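Local coordinates for protein fructokinase (Silicibacter sp., PDB 3C8U) that probably phosphorylates fructose or a related substrate, using ATP as phosphate donor, at residues V56-H62 against Y103-D107; L165-W169 against R182-L188. One frame throughout, in Å; residues are numbered along the deposited sequence.

Contact 1 of 2, residues V56-H62 against Y103-D107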
ATOM      1  N   VAL A  56       5.047  -5.945  -1.956  1.00 19.83           N
ATOM      2  CA  VAL A  56       4.206  -5.904  -3.162  1.00 18.67           C
ATOM      3  C   VAL A  56       3.343  -4.628  -3.101  1.00 19.28           C
ATOM      4  O   VAL A  56       2.386  -4.533  -2.328  1.00 18.74           O
ATOM      5  CB  VAL A  56       3.326  -7.162  -3.285  1.00 17.02           C
ATOM      6  CG1 VAL A  56       2.314  -7.019  -4.511  1.00 17.65           C
ATOM      7  CG2 VAL A  56       4.194  -8.445  -3.374  1.00 21.20           C
ATOM      8  N   PRO A  57       3.701  -3.599  -3.874  1.00 20.24           N
ATOM      9  CA  PRO A  57       2.827  -2.423  -3.821  1.00 20.91           C
ATOM     10  C   PRO A  57       1.536  -2.547  -4.612  1.00 20.72           C
ATOM     11  O   PRO A  57       1.484  -3.216  -5.656  1.00 19.61           O
ATOM     12  CB  PRO A  57       3.688  -1.336  -4.461  1.00 21.09           C
ATOM     13  CG  PRO A  57       5.033  -1.874  -4.491  1.00 21.63           C
ATOM     14  CD  PRO A  57       4.926  -3.311  -4.619  1.00 18.41           C
HETATM   15  N   MSE A  58       0.516  -1.859  -4.119  1.00 21.78           N
HETATM   16  CA  MSE A  58      -0.790  -1.780  -4.811  1.00 22.64           C
HETATM   17  C   MSE A  58      -0.829  -0.759  -5.947  1.00 22.94           C
HETATM   18  O   MSE A  58      -1.719  -0.787  -6.747  1.00 20.92           O
HETATM   19  CB  MSE A  58      -1.966  -1.590  -3.832  1.00 24.66           C
HETATM   20  CG  MSE A  58      -2.260  -0.253  -3.308  1.00 29.24           C
HETATM   21 SE   MSE A  58      -4.159  -0.051  -2.613  0.75 31.02          SE
HETATM   22  CE  MSE A  58      -5.048   0.115  -4.243  1.00 40.63           C
ATOM     23  N   ASP A  59       0.193   0.073  -6.049  1.00 21.24           N
ATOM     24  CA  ASP A  59       0.164   1.223  -6.967  1.00 21.23           C
ATOM     25  C   ASP A  59       0.047   0.817  -8.435  1.00 21.03           C
ATOM     26  O   ASP A  59      -0.432   1.581  -9.285  1.00 21.93           O
ATOM     27  CB  ASP A  59       1.414   2.118  -6.794  1.00 22.07           C
ATOM     28  CG  ASP A  59       1.219   3.205  -5.757  1.00 35.21           C
ATOM     29  OD1 ASP A  59       0.064   3.458  -5.324  1.00 44.22           O
ATOM     30  OD2 ASP A  59       2.231   3.838  -5.390  1.00 49.96           O
ATOM     31  N   GLY A  60       0.520  -0.383  -8.713  1.00 17.52           N
ATOM     32  CA  GLY A  60       0.544  -0.920 -10.084  1.00 17.91           C
ATOM     33  C   GLY A  60      -0.856  -1.096 -10.623  1.00 17.54           C
ATOM     34  O   GLY A  60      -1.066  -1.353 -11.806  1.00 16.91           O
ATOM     35  N   PHE A  61      -1.818  -0.941  -9.721  1.00 19.26           N
ATOM     36  CA  PHE A  61      -3.226  -1.183 -10.027  1.00 17.90           C
ATOM     37  C   PHE A  61      -4.020   0.066 -10.297  1.00 16.19           C
ATOM     38  O   PHE A  61      -5.232   0.020 -10.448  1.00 18.37           O
ATOM     39  CB  PHE A  61      -3.867  -2.065  -8.948  1.00 17.88           C
ATOM     40  CG  PHE A  61      -3.432  -3.494  -9.083  1.00 19.48           C
ATOM     41  CD1 PHE A  61      -4.111  -4.344  -9.941  1.00 18.53           C
ATOM     42  CD2 PHE A  61      -2.271  -3.937  -8.467  1.00 18.84           C
ATOM     43  CE1 PHE A  61      -3.683  -5.623 -10.130  1.00 19.14           C
ATOM     44  CE2 PHE A  61      -1.824  -5.225  -8.664  1.00 19.19           C
ATOM     45  CZ  PHE A  61      -2.524  -6.071  -9.490  1.00 15.10           C
ATOM     46  N   HIS A  62      -3.317   1.187 -10.397  1.00 19.73           N
ATOM     47  CA  HIS A  62      -3.973   2.391 -10.903  1.00 19.17           C
ATOM     48  C   HIS A  62      -4.512   2.084 -12.287  1.00 17.72           C
ATOM     49  O   HIS A  62      -3.866   1.424 -13.116  1.00 19.34           O
ATOM     50  CB  HIS A  62      -3.008   3.561 -11.103  1.00 19.27           C
ATOM     51  CG  HIS A  62      -2.711   4.363  -9.889  1.00 18.50           C
ATOM     52  ND1 HIS A  62      -1.635   4.095  -9.076  1.00 20.20           N
ATOM     53  CD2 HIS A  62      -3.288   5.491  -9.398  1.00 22.28           C
ATOM     54  CE1 HIS A  62      -1.580   5.005  -8.115  1.00 23.72           C
ATOM     55  NE2 HIS A  62      -2.554   5.876  -8.304  1.00 17.24           N
ATOM     56  N   TYR A 103       3.076  -9.250 -11.655  1.00 16.03           N
ATOM     57  CA  TYR A 103       2.236  -8.071 -11.352  1.00 15.92           C
ATOM     58  C   TYR A 103       2.835  -6.752 -11.834  1.00 17.61           C
ATOM     59  O   TYR A 103       4.018  -6.694 -12.163  1.00 20.41           O
ATOM     60  CB  TYR A 103       1.909  -8.064  -9.846  1.00 13.67           C
ATOM     61  CG  TYR A 103       3.069  -7.703  -8.940  1.00 16.92           C
ATOM     62  CD1 TYR A 103       3.932  -8.657  -8.466  1.00 18.42           C
ATOM     63  CD2 TYR A 103       3.263  -6.389  -8.535  1.00 16.75           C
ATOM     64  CE1 TYR A 103       5.007  -8.314  -7.644  1.00 17.63           C
ATOM     65  CE2 TYR A 103       4.330  -6.044  -7.735  1.00 16.88           C
ATOM     66  CZ  TYR A 103       5.186  -7.001  -7.279  1.00 19.35           C
ATOM     67  OH  TYR A 103       6.226  -6.610  -6.455  1.00 21.99           O
ATOM     68  N   PRO A 104       2.014  -5.687 -11.915  1.00 18.97           N
ATOM     69  CA  PRO A 104       2.486  -4.412 -12.437  1.00 17.05           C
ATOM     70  C   PRO A 104       3.107  -3.536 -11.395  1.00 20.99           C
ATOM     71  O   PRO A 104       2.860  -3.701 -10.212  1.00 19.36           O
ATOM     72  CB  PRO A 104       1.220  -3.748 -12.963  1.00 20.22           C
ATOM     73  CG  PRO A 104       0.068  -4.412 -12.215  1.00 20.98           C
ATOM     74  CD  PRO A 104       0.549  -5.716 -11.710  1.00 21.79           C
ATOM     75  N   LEU A 105       3.946  -2.639 -11.895  1.00 20.26           N
ATOM     76  CA  LEU A 105       4.632  -1.628 -11.093  1.00 20.85           C
ATOM     77  C   LEU A 105       4.264  -0.259 -11.637  1.00 21.88           C
ATOM     78  O   LEU A 105       4.266  -0.043 -12.852  1.00 22.55           O
ATOM     79  CB  LEU A 105       6.165  -1.827 -11.130  1.00 19.78           C
ATOM     80  CG  LEU A 105       6.736  -3.039 -10.364  1.00 25.17           C
ATOM     81  CD1 LEU A 105       8.291  -3.146 -10.471  1.00 18.34           C
ATOM     82  CD2 LEU A 105       6.258  -3.000  -8.916  1.00 24.81           C
ATOM     83  N   PHE A 106       3.981   0.664 -10.733  1.00 20.83           N
ATOM     84  CA  PHE A 106       3.669   2.046 -11.114  1.00 22.87           C
ATOM     85  C   PHE A 106       4.939   2.844 -11.316  1.00 24.66           C
ATOM     86  O   PHE A 106       5.821   2.841 -10.464  1.00 28.78           O
ATOM     87  CB  PHE A 106       2.782   2.718 -10.062  1.00 24.12           C
ATOM     88  CG  PHE A 106       2.136   3.979 -10.533  1.00 23.42           C
ATOM     89  CD1 PHE A 106       1.194   3.958 -11.547  1.00 22.46           C
ATOM     90  CD2 PHE A 106       2.482   5.192  -9.979  1.00 30.30           C
ATOM     91  CE1 PHE A 106       0.586   5.152 -11.978  1.00 23.98           C
ATOM     92  CE2 PHE A 106       1.888   6.377 -10.422  1.00 29.64           C
ATOM     93  CZ  PHE A 106       0.942   6.340 -11.415  1.00 27.83           C
ATOM     94  N   ASP A 107       5.016   3.493 -12.470  1.00 24.38           N
ATOM     95  CA  ASP A 107       6.108   4.427 -12.820  1.00 26.19           C
ATOM     96  C   ASP A 107       5.665   5.873 -12.582  1.00 26.70           C
ATOM     97  O   ASP A 107       4.917   6.470 -13.351  1.00 27.06           O
ATOM     98  CB  ASP A 107       6.551   4.185 -14.268  1.00 28.58           C
ATOM     99  CG  ASP A 107       7.681   5.127 -14.727  1.00 38.10           C
ATOM    100  OD1 ASP A 107       7.956   6.150 -14.057  1.00 39.52           O
ATOM    101  OD2 ASP A 107       8.257   4.842 -15.798  1.00 42.70           O
TER
HETATM  102  O   HOH W   1       2.464  -2.418  -7.809  1.00 16.17           O
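Asp59 O, at the turn after strand 53-57, accepts from both the backbone N and the ring ND1 of His62 while resting against Phe106 CB. The ND1 bond (2.8 Å from His62 ND1 to Asp59 O) lies in the carbonyl plane, on a lone pair, and nearly in the imidazole plane, which fixes the ring's rotation. The first torsion of Phe106 (chi1 -165°) turns CG away from the backbone N and brings the phenyl over one face of the imidazole: the two stack face to face, centroids 4.4 Å apart and planes at 28°, with His62 ND1 offset toward the rim of the Phe106 ring. Phe83 also meets His62. Gly60 brings its CA to 3.8 Å from Phe106 N, and Pro104 CG comes to 3.3 Å from Gly60 O. The same CG makes a CH-pi contact over one face of Phe61. At the strand end, Val56 CG1 sits over a face of Tyr103, 4.0 Å from the ring centroid. No direct hydrogen bond links the segments; instead a water donates to Pro104 O and accepts from Gly60 N. The two-stranded antiparallel sheet thus meets the turn leaving strand 53-57, at one edge of a five-stranded parallel sheet (order 2-3-1-4-5), a fold consistent with P-loop kinases.

Contact 2 of 2, residues L165-W169 against R182-L188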
ATOM      1  N   LEU A 165       3.636  16.051   2.015  1.00 26.53           N
ATOM      2  CA  LEU A 165       3.059  16.165   0.672  1.00 23.14           C
ATOM      3  C   LEU A 165       3.454  17.468   0.006  1.00 24.82           C
ATOM      4  O   LEU A 165       3.727  17.503  -1.191  1.00 25.54           O
ATOM      5  CB  LEU A 165       1.538  15.989   0.701  1.00 24.75           C
ATOM      6  CG  LEU A 165       1.136  14.530   0.969  1.00 19.84           C
ATOM      7  CD1 LEU A 165      -0.345  14.371   1.338  1.00 24.46           C
ATOM      8  CD2 LEU A 165       1.504  13.660  -0.207  1.00 25.78           C
ATOM      9  N   VAL A 166       3.521  18.544   0.782  1.00 22.53           N
ATOM     10  CA  VAL A 166       3.906  19.840   0.187  1.00 24.05           C
ATOM     11  C   VAL A 166       5.353  19.746  -0.289  1.00 23.86           C
ATOM     12  O   VAL A 166       5.666  20.126  -1.410  1.00 25.20           O
ATOM     13  CB  VAL A 166       3.668  21.031   1.119  1.00 21.86           C
ATOM     14  CG1 VAL A 166       4.329  22.318   0.584  1.00 20.56           C
ATOM     15  CG2 VAL A 166       2.161  21.245   1.279  1.00 22.83           C
ATOM     16  N   GLN A 167       6.205  19.181   0.547  1.00 25.28           N
ATOM     17  CA  GLN A 167       7.615  18.980   0.170  1.00 28.05           C
ATOM     18  C   GLN A 167       7.732  18.163  -1.109  1.00 32.16           C
ATOM     19  O   GLN A 167       8.546  18.471  -2.002  1.00 34.06           O
ATOM     20  CB  GLN A 167       8.435  18.335   1.285  1.00 27.50           C
ATOM     21  CG  GLN A 167       9.966  18.413   1.020  1.00 28.66           C
ATOM     22  CD  GLN A 167      10.477  19.848   0.788  1.00 27.27           C
ATOM     23  OE1 GLN A 167      10.388  20.706   1.670  1.00 31.74           O
ATOM     24  NE2 GLN A 167      11.032  20.101  -0.402  1.00 19.91           N
ATOM     25  N   ARG A 168       6.874  17.165  -1.214  1.00 33.52           N
ATOM     26  CA  ARG A 168       6.876  16.286  -2.395  1.00 35.09           C
ATOM     27  C   ARG A 168       6.692  17.130  -3.632  1.00 31.49           C
ATOM     28  O   ARG A 168       7.437  17.038  -4.594  1.00 31.13           O
ATOM     29  CB  ARG A 168       5.779  15.207  -2.305  1.00 36.42           C
ATOM     30  CG  ARG A 168       5.537  14.446  -3.600  1.00 44.68           C
ATOM     31  CD  ARG A 168       4.952  13.055  -3.320  1.00 52.52           C
ATOM     32  NE  ARG A 168       3.506  12.967  -3.552  1.00 55.28           N
ATOM     33  CZ  ARG A 168       2.757  11.931  -3.169  1.00 54.96           C
ATOM     34  NH1 ARG A 168       3.309  10.916  -2.514  1.00 54.80           N
ATOM     35  NH2 ARG A 168       1.454  11.913  -3.414  1.00 49.41           N
ATOM     36  N   TRP A 169       5.726  18.021  -3.554  1.00 29.86           N
ATOM     37  CA  TRP A 169       5.344  18.825  -4.696  1.00 29.64           C
ATOM     38  C   TRP A 169       6.369  19.924  -4.951  1.00 29.67           C
ATOM     39  O   TRP A 169       6.570  20.376  -6.093  1.00 28.93           O
ATOM     40  CB  TRP A 169       3.918  19.345  -4.543  1.00 31.93           C
ATOM     41  CG  TRP A 169       2.975  18.212  -4.713  1.00 36.64           C
ATOM     42  CD1 TRP A 169       2.279  17.556  -3.738  1.00 37.90           C
ATOM     43  CD2 TRP A 169       2.709  17.520  -5.932  1.00 39.90           C
ATOM     44  NE1 TRP A 169       1.564  16.516  -4.288  1.00 40.16           N
ATOM     45  CE2 TRP A 169       1.805  16.476  -5.634  1.00 43.22           C
ATOM     46  CE3 TRP A 169       3.131  17.693  -7.253  1.00 39.57           C
ATOM     47  CZ2 TRP A 169       1.309  15.608  -6.618  1.00 41.17           C
ATOM     48  CZ3 TRP A 169       2.630  16.832  -8.232  1.00 48.80           C
ATOM     49  CH2 TRP A 169       1.732  15.802  -7.904  1.00 44.34           C
ATOM     50  N   ARG A 182      -1.941  21.830  -4.502  1.00 26.79           N
ATOM     51  CA  ARG A 182      -1.938  20.517  -5.147  1.00 30.44           C
ATOM     52  C   ARG A 182      -2.184  19.463  -4.095  1.00 29.05           C
ATOM     53  O   ARG A 182      -3.011  18.560  -4.247  1.00 32.65           O
ATOM     54  CB  ARG A 182      -0.601  20.270  -5.846  1.00 31.87           C
ATOM     55  CG  ARG A 182      -0.513  18.989  -6.619  1.00 39.28           C
ATOM     56  CD  ARG A 182      -1.419  19.016  -7.828  1.00 49.56           C
ATOM     57  NE  ARG A 182      -1.062  17.938  -8.745  1.00 57.70           N
ATOM     58  CZ  ARG A 182      -0.233  18.081  -9.779  1.00 64.70           C
ATOM     59  NH1 ARG A 182       0.306  19.269 -10.050  1.00 63.48           N
ATOM     60  NH2 ARG A 182       0.046  17.037 -10.548  1.00 68.15           N
ATOM     61  N   ALA A 183      -1.436  19.584  -3.019  1.00 28.51           N
ATOM     62  CA  ALA A 183      -1.494  18.606  -1.926  1.00 31.67           C
ATOM     63  C   ALA A 183      -2.840  18.619  -1.221  1.00 34.93           C
ATOM     64  O   ALA A 183      -3.370  17.572  -0.826  1.00 39.36           O
ATOM     65  CB  ALA A 183      -0.400  18.857  -0.917  1.00 28.34           C
ATOM     66  N   GLN A 184      -3.366  19.825  -1.049  1.00 33.08           N
ATOM     67  CA  GLN A 184      -4.613  20.048  -0.295  1.00 33.53           C
ATOM     68  C   GLN A 184      -5.770  19.520  -1.130  1.00 33.27           C
ATOM     69  O   GLN A 184      -6.857  19.212  -0.659  1.00 37.29           O
ATOM     70  CB  GLN A 184      -4.807  21.518   0.122  1.00 32.71           C
ATOM     71  CG  GLN A 184      -4.212  21.785   1.520  1.00 34.81           C
ATOM     72  CD  GLN A 184      -4.177  23.263   1.929  1.00 38.78           C
ATOM     73  OE1 GLN A 184      -4.719  24.127   1.238  1.00 45.18           O
ATOM     74  NE2 GLN A 184      -3.525  23.556   3.062  1.00 38.23           N
ATOM     75  N   GLY A 185      -5.490  19.364  -2.397  1.00 32.57           N
ATOM     76  CA  GLY A 185      -6.481  18.823  -3.270  1.00 32.89           C
ATOM     77  C   GLY A 185      -6.527  17.330  -2.982  1.00 33.46           C
ATOM     78  O   GLY A 185      -6.719  16.868  -1.850  1.00 34.67           O
ATOM     79  N   ASN A 186      -6.312  16.606  -4.049  1.00 30.57           N
ATOM     80  CA  ASN A 186      -6.390  15.137  -4.096  1.00 29.93           C
ATOM     81  C   ASN A 186      -5.805  14.398  -2.882  1.00 29.79           C
ATOM     82  O   ASN A 186      -6.525  13.802  -2.063  1.00 30.24           O
ATOM     83  CB  ASN A 186      -5.607  14.734  -5.350  1.00 31.39           C
ATOM     84  CG  ASN A 186      -5.939  13.378  -5.871  1.00 35.36           C
ATOM     85  OD1 ASN A 186      -6.920  12.727  -5.488  1.00 33.74           O
ATOM     86  ND2 ASN A 186      -5.095  12.932  -6.800  1.00 40.59           N
ATOM     87  N   ASP A 187      -4.479  14.363  -2.845  1.00 28.80           N
ATOM     88  CA  ASP A 187      -3.753  13.543  -1.857  1.00 30.94           C
ATOM     89  C   ASP A 187      -4.371  13.674  -0.466  1.00 31.69           C
ATOM     90  O   ASP A 187      -4.620  12.668   0.215  1.00 29.04           O
ATOM     91  CB  ASP A 187      -2.260  13.865  -1.833  1.00 29.58           C
ATOM     92  CG  ASP A 187      -1.505  13.241  -3.003  1.00 37.70           C
ATOM     93  OD1 ASP A 187      -1.966  12.203  -3.513  1.00 39.19           O
ATOM     94  OD2 ASP A 187      -0.452  13.786  -3.412  1.00 41.25           O
ATOM     95  N   LEU A 188      -4.655  14.918  -0.065  1.00 32.49           N
ATOM     96  CA  LEU A 188      -5.089  15.194   1.328  1.00 33.14           C
ATOM     97  C   LEU A 188      -6.550  14.804   1.510  1.00 32.29           C
ATOM     98  O   LEU A 188      -6.954  14.378   2.583  1.00 29.61           O
ATOM     99  CB  LEU A 188      -4.867  16.660   1.771  1.00 35.12           C
ATOM    100  CG  LEU A 188      -3.597  17.020   2.577  1.00 39.20           C
ATOM    101  CD1 LEU A 188      -3.872  18.308   3.378  1.00 37.69           C
ATOM    102  CD2 LEU A 188      -3.084  15.912   3.525  1.00 28.22           C
TER
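Leu165 opens a helix-helix packing contact in which helix 158-171 lies against the break between helices 176-184 and 186-195, a helical region after strand 150-154 of the P-loop-type fold. Its CB meets Ala183 CB at 3.8 Å, and its CD1 reaches past the break to Asp187 CB (3.7 Å) and to Leu188 CD2. One leucine thus touches the end of one helix and the start of the next, whose N-cap position is held by Gly185. Val166 adds CG2 against the same Ala183 methyl, while other residues of helix 176-184, His176, Ala179 and Val180, also touch its side chain.

Arg168 leaves the helix with CG anti to the backbone N, then bends at its third torsion, a turn that carries the guanidinium across Leu165 CD2 and on to Asp187. The cross-contact salt bridge is made there: NH2 of Arg168 lies 2.7 Å from OD2 of Asp187. The oxygen is met from above the carboxylate plane, the N-H...O angle is only 131°, and the two flat groups stand 78° apart. Asp187 also touches Pro31, in the loop that is probably the P-loop (Walker A).

Trp169 sets CD1 against Ala183 CB and buries the most area here. At the indole edge, NE1 and Asp187 OD2 are 3.5 Å apart, a longer approach that does not count as a hydrogen bond. Across one indole face runs Arg182, its chain bent at the second torsion. CG of Arg182 sits 3.6 Å from the centroid of the six-membered ring of Trp169, nearly on its normal, in a CH-pi contact. Farther along the chain the guanidinium lies tilted by 34° over the CZ3-CH2 rim, its NH2 3.4 Å from Trp169 CH2.

Both contacts are partly buried, yet they differ in depth: contact 1 is centred about 9 Å from the middle of the chain, contact 2 about 18 Å. They share no helix or strand, their centres lie about 20 Å apart, and their nearest atoms stay about 8 Å apart. Contact 1 joins two sheets through rings, prolines, a glycine and a bridging water, with no charged pair across it. Contact 2 joins helices: a small aliphatic patch is flanked by a salt bridge and by an arginine over an indole, with two exposed arginines at its margin. Lys77 touches His62, and its backbone O accepts a hydrogen bond from Asn186 ND2, relating the two regions.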